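Local coordinates for protein glutathione S-transferase 2 (Onchocerca volvulus, PDB 1TU7) that conjugates glutathione to electrophilic compounds, with release of halide from halogenated substrates, and appears to be central to detoxification in this parasitic nematode, at residues T6-R11 with D36-I41; L21-I26 with A150-F155; Q58-S63 with L67-R72. All coordinates share one frame; numbering follows the deposited sequence.

Interaction 1 of 3, residues T6-R11 with D36-I41. With GSH (glutathione), chain C.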
# COMPACT_ATOMS: atom_id res chain seq x y z
N THR A 6 -9.22 -3.75 15.92
CA THR A 6 -10.62 -3.80 15.53
C THR A 6 -10.70 -4.13 14.05
O THR A 6 -10.13 -3.44 13.22
CB THR A 6 -11.28 -2.47 15.85
OG1 THR A 6 -11.24 -2.27 17.27
CG2 THR A 6 -12.76 -2.49 15.47
N TYR A 7 -11.40 -5.23 13.74
CA TYR A 7 -11.63 -5.64 12.37
C TYR A 7 -12.87 -6.52 12.35
O TYR A 7 -13.44 -6.83 13.38
CB TYR A 7 -10.42 -6.41 11.80
CG TYR A 7 -10.44 -6.61 10.30
CD1 TYR A 7 -10.53 -7.89 9.76
CD2 TYR A 7 -10.43 -5.54 9.43
CE1 TYR A 7 -10.55 -8.10 8.40
CE2 TYR A 7 -10.44 -5.74 8.05
CZ TYR A 7 -10.49 -7.03 7.54
OH TYR A 7 -10.51 -7.28 6.19
N PHE A 8 -13.28 -6.92 11.16
CA PHE A 8 -14.37 -7.88 11.05
C PHE A 8 -13.91 -9.26 11.53
O PHE A 8 -12.72 -9.52 11.75
CB PHE A 8 -14.85 -7.87 9.60
CG PHE A 8 -15.33 -6.51 9.18
CD1 PHE A 8 -14.55 -5.67 8.39
CD2 PHE A 8 -16.54 -6.03 9.67
CE1 PHE A 8 -14.96 -4.40 8.05
CE2 PHE A 8 -16.97 -4.75 9.33
CZ PHE A 8 -16.18 -3.93 8.51
N SER A 9 -14.87 -10.16 11.67
CA SER A 9 -14.61 -11.48 12.19
C SER A 9 -14.23 -12.44 11.07
O SER A 9 -14.84 -13.48 10.88
CB SER A 9 -15.77 -12.00 13.02
OG SER A 9 -15.29 -12.97 13.91
N ILE A 10 -13.21 -12.04 10.33
CA ILE A 10 -12.64 -12.80 9.23
C ILE A 10 -11.14 -12.52 9.28
O ILE A 10 -10.68 -11.62 9.99
CB ILE A 10 -13.18 -12.34 7.83
CG1 ILE A 10 -12.77 -10.91 7.54
CG2 ILE A 10 -14.70 -12.54 7.76
CD1 ILE A 10 -13.05 -10.41 6.13
N ARG A 11 -10.38 -13.27 8.50
CA ARG A 11 -8.96 -13.04 8.40
C ARG A 11 -8.68 -11.74 7.66
O ARG A 11 -8.19 -10.78 8.26
CB ARG A 11 -8.27 -14.24 7.79
CG ARG A 11 -8.28 -15.44 8.74
CD ARG A 11 -8.05 -16.79 8.10
NE ARG A 11 -6.75 -16.91 7.50
CZ ARG A 11 -6.17 -18.07 7.21
NH1 ARG A 11 -6.78 -19.21 7.46
NH2 ARG A 11 -4.97 -18.10 6.66
N ASP A 36 -23.07 -6.04 10.65
CA ASP A 36 -24.20 -5.15 10.87
C ASP A 36 -23.93 -4.08 11.94
O ASP A 36 -24.63 -3.08 12.01
CB ASP A 36 -25.47 -5.95 11.20
CG ASP A 36 -25.98 -6.75 10.00
OD1 ASP A 36 -26.90 -7.58 10.20
OD2 ASP A 36 -25.54 -6.64 8.83
N ASP A 37 -22.91 -4.28 12.77
CA ASP A 37 -22.57 -3.31 13.81
C ASP A 37 -21.58 -2.22 13.37
O ASP A 37 -21.33 -1.28 14.12
CB ASP A 37 -22.00 -4.02 15.02
CG ASP A 37 -22.98 -4.98 15.64
OD1 ASP A 37 -24.21 -4.80 15.48
OD2 ASP A 37 -22.61 -5.96 16.32
N PHE A 38 -21.04 -2.34 12.17
CA PHE A 38 -20.02 -1.39 11.74
C PHE A 38 -20.58 -0.00 11.44
O PHE A 38 -19.95 1.00 11.79
CB PHE A 38 -19.24 -1.91 10.53
CG PHE A 38 -18.10 -1.02 10.16
CD1 PHE A 38 -17.15 -0.69 11.11
CD2 PHE A 38 -17.99 -0.47 8.89
CE1 PHE A 38 -16.12 0.19 10.82
CE2 PHE A 38 -16.94 0.41 8.58
CZ PHE A 38 -16.01 0.72 9.55
N SER A 39 -21.74 0.06 10.78
CA SER A 39 -22.33 1.35 10.41
C SER A 39 -22.39 2.33 11.58
O SER A 39 -22.10 3.51 11.39
CB SER A 39 -23.74 1.16 9.84
OG SER A 39 -24.15 2.33 9.14
N SER A 40 -22.74 1.85 12.77
CA SER A 40 -22.90 2.74 13.93
C SER A 40 -21.60 3.35 14.43
O SER A 40 -21.61 4.38 15.10
CB SER A 40 -23.63 2.04 15.10
OG SER A 40 -22.94 0.90 15.59
N ILE A 41 -20.47 2.73 14.09
CA ILE A 41 -19.16 3.16 14.58
C ILE A 41 -18.24 3.68 13.46
O ILE A 41 -17.18 4.18 13.77
CB ILE A 41 -18.42 2.02 15.37
CG1 ILE A 41 -18.24 0.75 14.55
CG2 ILE A 41 -19.15 1.68 16.69
CD1 ILE A 41 -17.21 -0.23 15.21
N1 GSH C . -6.14 0.33 2.48
CA1 GSH C . -6.95 -0.18 3.52
C1 GSH C . -6.18 -0.88 4.56
O11 GSH C . -5.15 -1.60 4.08
O12 GSH C . -6.39 -0.97 5.83
CB1 GSH C . -8.23 -0.84 3.23
CG1 GSH C . -9.24 -0.96 4.34
CD1 GSH C . -10.51 -1.64 3.86
OE1 GSH C . -10.68 -1.83 2.53
N2 GSH C . -11.38 -2.03 4.75
CA2 GSH C . -12.61 -2.75 4.43
C2 GSH C . -13.71 -2.18 5.22
O2 GSH C . -13.47 -1.58 6.44
CB2 GSH C . -12.49 -4.22 4.81
SG2 GSH C . -11.41 -5.12 3.66
N3 GSH C . -14.95 -2.23 4.75
CA3 GSH C . -16.00 -1.69 5.56
C3 GSH C . -16.68 -0.56 4.86
O31 GSH C . -16.10 0.23 3.98
O32 GSH C . -18.03 -0.35 5.20
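F8 and F38 meet as an edge-to-face aromatic pair. The rim of F8 at CE2 and CZ is directed at one face of F38. The ring centroids are 5.3 Å apart and the planes stand at 75°, a T-shaped arrangement. F8 CZ lies above the F38 plane, displaced toward the rim of that ring.

The same two residues make the apolar contact. F8 CE2 touches F38 CB at 3.8 Å, so the F8 edge spans both the base of the F38 side chain and its ring. F38 has CG anti to its own backbone N (chi1 -174°), which sends the ring out from the loop toward the strand and the ligand. Both phenylalanines also touch I33 of strand 29-33, and F38 touches L50.

Glutathione lies against both rings. Its carbonyl O2 meets the F8 edge in the ring plane, 3.6 Å from CE1, while F8 CZ approaches the glycyl CA3 at 3.7 Å. The glycyl carboxylate atom O32 sits near the F38 edge, 3.6 Å from CE2. These are van der Waals contacts at ring edges, where aromatic C-H groups probably suit an oxygen neighbour.

The Y7 side chain reaches the same ligand through its hydroxyl. Its OH is 3.4 Å from the glutathione SG2. The hydroxyl is also hydrogen-bonded to the backbone N of L13, which helps fix its position. One face of the Y7 ring is met by F8 CD1.

The loop is held by local bonds: S40 OG donates to D37 O at 3.1 Å, and I41 N to F38 O.

Y7, F8 and F38 form part of the glutathione-binding G-site of a Pi-class transferase, built from strand 3-8 and the loop after strand 29-33 in the thioredoxin-like domain.

Interaction 2 of 3, residues L21-I26 with A150-F155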
# COMPACT_ATOMS: atom_id res chain seq x y z
N LEU A 21 1.29 -9.94 16.14
CA LEU A 21 1.06 -9.77 17.57
C LEU A 21 1.15 -11.13 18.26
O LEU A 21 1.78 -11.26 19.29
CB LEU A 21 -0.29 -9.10 17.78
CG LEU A 21 -0.41 -7.67 17.28
CD1 LEU A 21 -1.84 -7.25 17.23
CD2 LEU A 21 0.37 -6.71 18.19
N VAL A 22 0.55 -12.13 17.67
CA VAL A 22 0.55 -13.47 18.26
C VAL A 22 1.98 -14.00 18.30
O VAL A 22 2.43 -14.48 19.33
CB VAL A 22 -0.35 -14.44 17.48
CG1 VAL A 22 -0.08 -15.86 17.89
CG2 VAL A 22 -1.82 -14.11 17.74
N ASP A 23 2.72 -13.91 17.21
CA ASP A 23 4.06 -14.48 17.15
C ASP A 23 5.03 -13.77 18.07
O ASP A 23 5.91 -14.39 18.66
CB ASP A 23 4.59 -14.44 15.73
CG ASP A 23 5.89 -15.16 15.59
OD1 ASP A 23 6.91 -14.49 15.24
OD2 ASP A 23 5.97 -16.38 15.79
N GLN A 24 4.88 -12.45 18.18
CA GLN A 24 5.72 -11.63 19.05
C GLN A 24 5.26 -11.66 20.51
O GLN A 24 5.91 -11.06 21.36
CB GLN A 24 5.79 -10.20 18.52
CG GLN A 24 6.61 -10.04 17.25
CD GLN A 24 7.98 -10.62 17.37
OE1 GLN A 24 8.69 -10.29 18.31
NE2 GLN A 24 8.33 -11.54 16.49
N ASP A 25 4.16 -12.37 20.77
CA ASP A 25 3.56 -12.47 22.10
C ASP A 25 3.21 -11.12 22.70
O ASP A 25 3.41 -10.87 23.90
CB ASP A 25 4.45 -13.29 23.04
CG ASP A 25 3.66 -13.98 24.10
OD1 ASP A 25 4.25 -14.29 25.15
OD2 ASP A 25 2.45 -14.26 23.95
N ILE A 26 2.68 -10.24 21.86
CA ILE A 26 2.13 -8.95 22.26
C ILE A 26 0.67 -9.19 22.52
O ILE A 26 -0.11 -9.48 21.58
CB ILE A 26 2.33 -7.88 21.18
CG1 ILE A 26 3.80 -7.72 20.83
CG2 ILE A 26 1.68 -6.57 21.61
CD1 ILE A 26 3.99 -6.99 19.50
N ALA A 150 7.14 -8.35 7.13
CA ALA A 150 6.78 -8.88 5.84
C ALA A 150 6.62 -10.39 5.88
O ALA A 150 5.82 -10.92 5.12
CB ALA A 150 7.79 -8.48 4.77
N ASP A 151 7.32 -11.07 6.77
CA ASP A 151 7.15 -12.51 6.91
C ASP A 151 5.72 -12.91 7.23
O ASP A 151 5.20 -13.90 6.69
CB ASP A 151 8.08 -13.08 7.98
CG ASP A 151 9.52 -12.99 7.60
OD1 ASP A 151 9.89 -13.49 6.50
OD2 ASP A 151 10.32 -12.46 8.37
N TYR A 152 5.05 -12.15 8.08
CA TYR A 152 3.67 -12.48 8.44
C TYR A 152 2.73 -12.29 7.28
O TYR A 152 1.81 -13.06 7.07
CB TYR A 152 3.20 -11.66 9.65
CG TYR A 152 4.12 -11.81 10.85
CD1 TYR A 152 4.86 -10.71 11.32
CD2 TYR A 152 4.30 -13.02 11.48
CE1 TYR A 152 5.70 -10.84 12.38
CE2 TYR A 152 5.15 -13.15 12.56
CZ TYR A 152 5.85 -12.07 12.99
OH TYR A 152 6.69 -12.20 14.06
N ALA A 153 2.94 -11.23 6.51
CA ALA A 153 2.13 -10.98 5.34
C ALA A 153 2.32 -12.08 4.30
O ALA A 153 1.35 -12.59 3.74
CB ALA A 153 2.47 -9.64 4.78
N LEU A 154 3.57 -12.45 4.05
CA LEU A 154 3.82 -13.53 3.09
C LEU A 154 3.21 -14.84 3.57
O LEU A 154 2.60 -15.58 2.80
CB LEU A 154 5.31 -13.68 2.80
CG LEU A 154 5.67 -14.80 1.81
CD1 LEU A 154 5.07 -14.58 0.45
CD2 LEU A 154 7.18 -14.88 1.71
N PHE A 155 3.42 -15.16 4.84
CA PHE A 155 2.86 -16.36 5.43
C PHE A 155 1.35 -16.43 5.20
O PHE A 155 0.82 -17.43 4.71
CB PHE A 155 3.19 -16.44 6.92
CG PHE A 155 2.53 -17.59 7.65
CD1 PHE A 155 1.91 -17.38 8.87
CD2 PHE A 155 2.54 -18.87 7.13
CE1 PHE A 155 1.30 -18.39 9.55
CE2 PHE A 155 1.95 -19.91 7.82
CZ PHE A 155 1.34 -19.67 9.03
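This is a small, buried, polar contact between the two domains. The side chain of Y152, on helix 149-164 of the C-terminal domain, reaches the end of helix 15-23 in the N-terminal domain. There its hydroxyl joins D23 and Q24.

Y152 OH donates to D23 OD1, and the bond is short at 2.6 Å. It reaches the carboxylate oxygen on its anti side, 18° out of the carboxylate plane. Q24 NE2 donates to the same Y152 OH at 3.0 Å. That bond is nearly straight, at 172°, and the hydroxyl lies close to the Q24 amide plane. The phenol oxygen is thus gripped twice, giving one bond and receiving another.

The Q24 chain bends at chi2 (-53°), which turns its amide back to the tyrosine. Alongside these bonds, D23 CB packs against Y152 CE2 at 3.5 Å. The carboxylate and the Y152 ring are steeply inclined to each other, and the side chains cross at about a right angle.

D23 OD1 has a second partner, a salt bridge from R185. This positive charge probably favours the ionised carboxylate. The Y152 ring also meets F20, and M182 of helix 173-183 touches it.

D25 has positive phi and follows the last helical turn. I26 N returns to L21 O at 2.9 Å, and D25 N to V22 O at 3.1 Å. The helix therefore closes in a Schellman motif, with the polar contact at its C-terminal end. The arrangement belongs to the interface between the thioredoxin-like and all-helical domains of the glutathione transferase fold.

Interaction 3 of 3, residues Q58-S63 with L67-R72. With GSH (glutathione), chain C.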
# COMPACT_ATOMS: atom_id res chain seq x y z
N GLN A 58 -3.26 6.06 20.88
CA GLN A 58 -3.07 6.29 19.46
C GLN A 58 -4.00 5.40 18.68
O GLN A 58 -4.01 4.19 18.88
CB GLN A 58 -1.63 5.95 19.08
CG GLN A 58 -1.18 6.49 17.77
CD GLN A 58 0.29 6.22 17.50
OE1 GLN A 58 0.98 5.54 18.29
NE2 GLN A 58 0.79 6.73 16.38
N GLN A 59 -4.79 5.99 17.79
CA GLN A 59 -5.69 5.29 16.92
C GLN A 59 -5.12 5.30 15.51
O GLN A 59 -5.01 6.35 14.85
CB GLN A 59 -7.08 5.94 16.94
CG GLN A 59 -8.07 5.20 16.08
CD GLN A 59 -9.36 5.94 15.76
OE1 GLN A 59 -9.40 7.16 15.77
NE2 GLN A 59 -10.39 5.20 15.37
N ILE A 60 -4.74 4.10 15.03
CA ILE A 60 -4.06 3.94 13.76
C ILE A 60 -4.89 3.06 12.83
O ILE A 60 -5.10 1.88 13.11
CB ILE A 60 -2.68 3.30 13.98
CG1 ILE A 60 -1.92 4.02 15.07
CG2 ILE A 60 -1.92 3.32 12.66
CD1 ILE A 60 -0.72 3.25 15.56
N VAL A 61 -5.38 3.61 11.73
CA VAL A 61 -5.95 2.82 10.67
C VAL A 61 -4.91 2.66 9.54
O VAL A 61 -3.80 3.19 9.65
CB VAL A 61 -7.31 3.39 10.16
CG1 VAL A 61 -8.34 3.35 11.26
CG2 VAL A 61 -7.18 4.81 9.59
N GLN A 62 -5.29 1.88 8.52
CA GLN A 62 -4.47 1.49 7.38
C GLN A 62 -3.55 0.35 7.76
O GLN A 62 -2.56 0.52 8.45
CB GLN A 62 -3.71 2.66 6.74
CG GLN A 62 -4.64 3.65 6.04
CD GLN A 62 -5.24 3.16 4.75
OE1 GLN A 62 -6.17 3.81 4.19
NE2 GLN A 62 -4.76 2.07 4.26
N SER A 63 -3.87 -0.83 7.24
CA SER A 63 -3.18 -2.04 7.60
C SER A 63 -1.67 -1.92 7.43
O SER A 63 -0.93 -2.40 8.27
CB SER A 63 -3.70 -3.24 6.84
OG SER A 63 -3.51 -3.13 5.43
N LEU A 67 1.09 -2.14 10.49
CA LEU A 67 2.19 -3.10 10.47
C LEU A 67 3.55 -2.42 10.62
O LEU A 67 4.40 -2.90 11.37
CB LEU A 67 2.12 -3.92 9.19
CG LEU A 67 2.28 -5.40 9.04
CD1 LEU A 67 1.84 -6.20 10.25
CD2 LEU A 67 1.48 -5.74 7.78
N ARG A 68 3.78 -1.33 9.89
CA ARG A 68 5.07 -0.64 10.00
C ARG A 68 5.27 0.01 11.36
O ARG A 68 6.37 0.07 11.87
CB ARG A 68 5.26 0.39 8.88
CG ARG A 68 5.60 -0.28 7.57
CD ARG A 68 5.82 0.68 6.44
NE ARG A 68 4.57 1.20 5.96
CZ ARG A 68 3.80 0.62 5.07
NH1 ARG A 68 4.20 -0.58 4.56
NH2 ARG A 68 2.67 1.16 4.69
N HIS A 69 4.20 0.52 11.97
CA HIS A 69 4.32 1.06 13.30
C HIS A 69 4.71 -0.02 14.30
O HIS A 69 5.61 0.16 15.11
CB HIS A 69 3.01 1.72 13.72
CG HIS A 69 2.88 1.95 15.18
ND1 HIS A 69 3.47 3.01 15.81
CD2 HIS A 69 2.21 1.25 16.14
CE1 HIS A 69 3.17 2.97 17.10
NE2 HIS A 69 2.40 1.92 17.32
N LEU A 70 4.03 -1.16 14.25
CA LEU A 70 4.39 -2.25 15.13
C LEU A 70 5.82 -2.72 14.87
O LEU A 70 6.57 -3.02 15.82
CB LEU A 70 3.40 -3.39 14.96
CG LEU A 70 2.02 -3.15 15.55
CD1 LEU A 70 1.12 -4.30 15.11
CD2 LEU A 70 2.09 -3.05 17.05
N ALA A 71 6.19 -2.79 13.60
CA ALA A 71 7.53 -3.20 13.22
C ALA A 71 8.59 -2.29 13.82
O ALA A 71 9.60 -2.76 14.32
CB ALA A 71 7.65 -3.23 11.75
N ARG A 72 8.41 -0.98 13.76
CA ARG A 72 9.39 -0.06 14.37
C ARG A 72 9.45 -0.26 15.89
O ARG A 72 10.53 -0.34 16.47
CB ARG A 72 9.07 1.39 14.03
CG ARG A 72 9.41 1.77 12.62
CD ARG A 72 9.20 3.25 12.32
NE ARG A 72 7.80 3.66 12.47
CZ ARG A 72 6.92 3.67 11.49
NH1 ARG A 72 7.26 3.30 10.27
NH2 ARG A 72 5.65 4.06 11.72
N1 GSH C . -6.14 0.33 2.48
CA1 GSH C . -6.95 -0.18 3.52
C1 GSH C . -6.18 -0.88 4.56
O11 GSH C . -5.15 -1.60 4.08
O12 GSH C . -6.39 -0.97 5.83
CB1 GSH C . -8.23 -0.84 3.23
CG1 GSH C . -9.24 -0.96 4.34
CD1 GSH C . -10.51 -1.64 3.86
OE1 GSH C . -10.68 -1.83 2.53
N2 GSH C . -11.38 -2.03 4.75
CA2 GSH C . -12.61 -2.75 4.43
C2 GSH C . -13.71 -2.18 5.22
O2 GSH C . -13.47 -1.58 6.44
CB2 GSH C . -12.49 -4.22 4.81
SG2 GSH C . -11.41 -5.12 3.66
N3 GSH C . -14.95 -2.23 4.75
CA3 GSH C . -16.00 -1.69 5.56
C3 GSH C . -16.68 -0.56 4.86
O31 GSH C . -16.10 0.23 3.98
O32 GSH C . -18.03 -0.35 5.20
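I60 of strand 58-61 touches H69 of helix 63-73. From I60 CB, CG1 lies anti to the carbonyl carbon (chi1 -50°) and the chain runs on extended, which carries CD1 out to the helix. CD1 is the atom that makes the contact. It lies over one face of the H69 imidazole, 3.8 Å from the ring centroid and 18° off the ring normal. This is a CH-pi contact. CD1 comes closest to H69 CD2, at 3.6 Å, so it sits toward that part of the rim. The two side chains cross at about a right angle.

Q58 reaches the same ring from two residues away. Its chain is extended, with CG anti to the backbone N, and its OE1 lies 3.6 Å from H69 CE1. The amide and imidazole planes are nearly perpendicular. The rotation of the imidazole is held by hydrogen bonds from NE2 to D55 and from ND1 to E81 of the second subunit.

At the other end, L67 N donates to S63 O at 3.0 Å, a bond of the first helical turn. S63 faces the ligand. Its N donates to glutathione O12 at 2.9 Å, and its OG, also bonded to R95, donates to O11 at 2.6 Å. A longer bond from S63 N to O11 is weak. Backbone and side chain thus hold both oxygens of the gamma-glutamyl carboxylate at the helix N-terminus, where the helix dipole probably helps.

Strand 58-61, outermost in this chain's sheet, runs through the N-cap residue Q62 straight into helix 63-73, whose first turns link the two segments. That helix packs through L67 and L70 on helix 15-23 and through L67 on Y149 of helix 149-164, while R68 and R72 form salt bridges with D88 and E81 of the second subunit.

Interactions 1 and 3 both lie in the N-terminal domain, reach the same mixed sheet and touch one glutathione. Their centres are about 18 Å apart. Interaction 1 meets the cysteinyl and glycyl parts of the ligand, and interaction 3 the gamma-glutamyl end. Along the chain, interaction 1 closes before interaction 3 opens. Interaction 2 joins this domain to the helical one. Its segments alternate with those of interaction 1 and enclose those of interaction 3 in sequence. Its centre is about 13 Å from that of interaction 3, and L21 CD2 packs on L70 CD1 at 4.0 Å. The domain interface thus packs directly on the helix of interaction 3, while sheet and ligand link interactions 1 and 3.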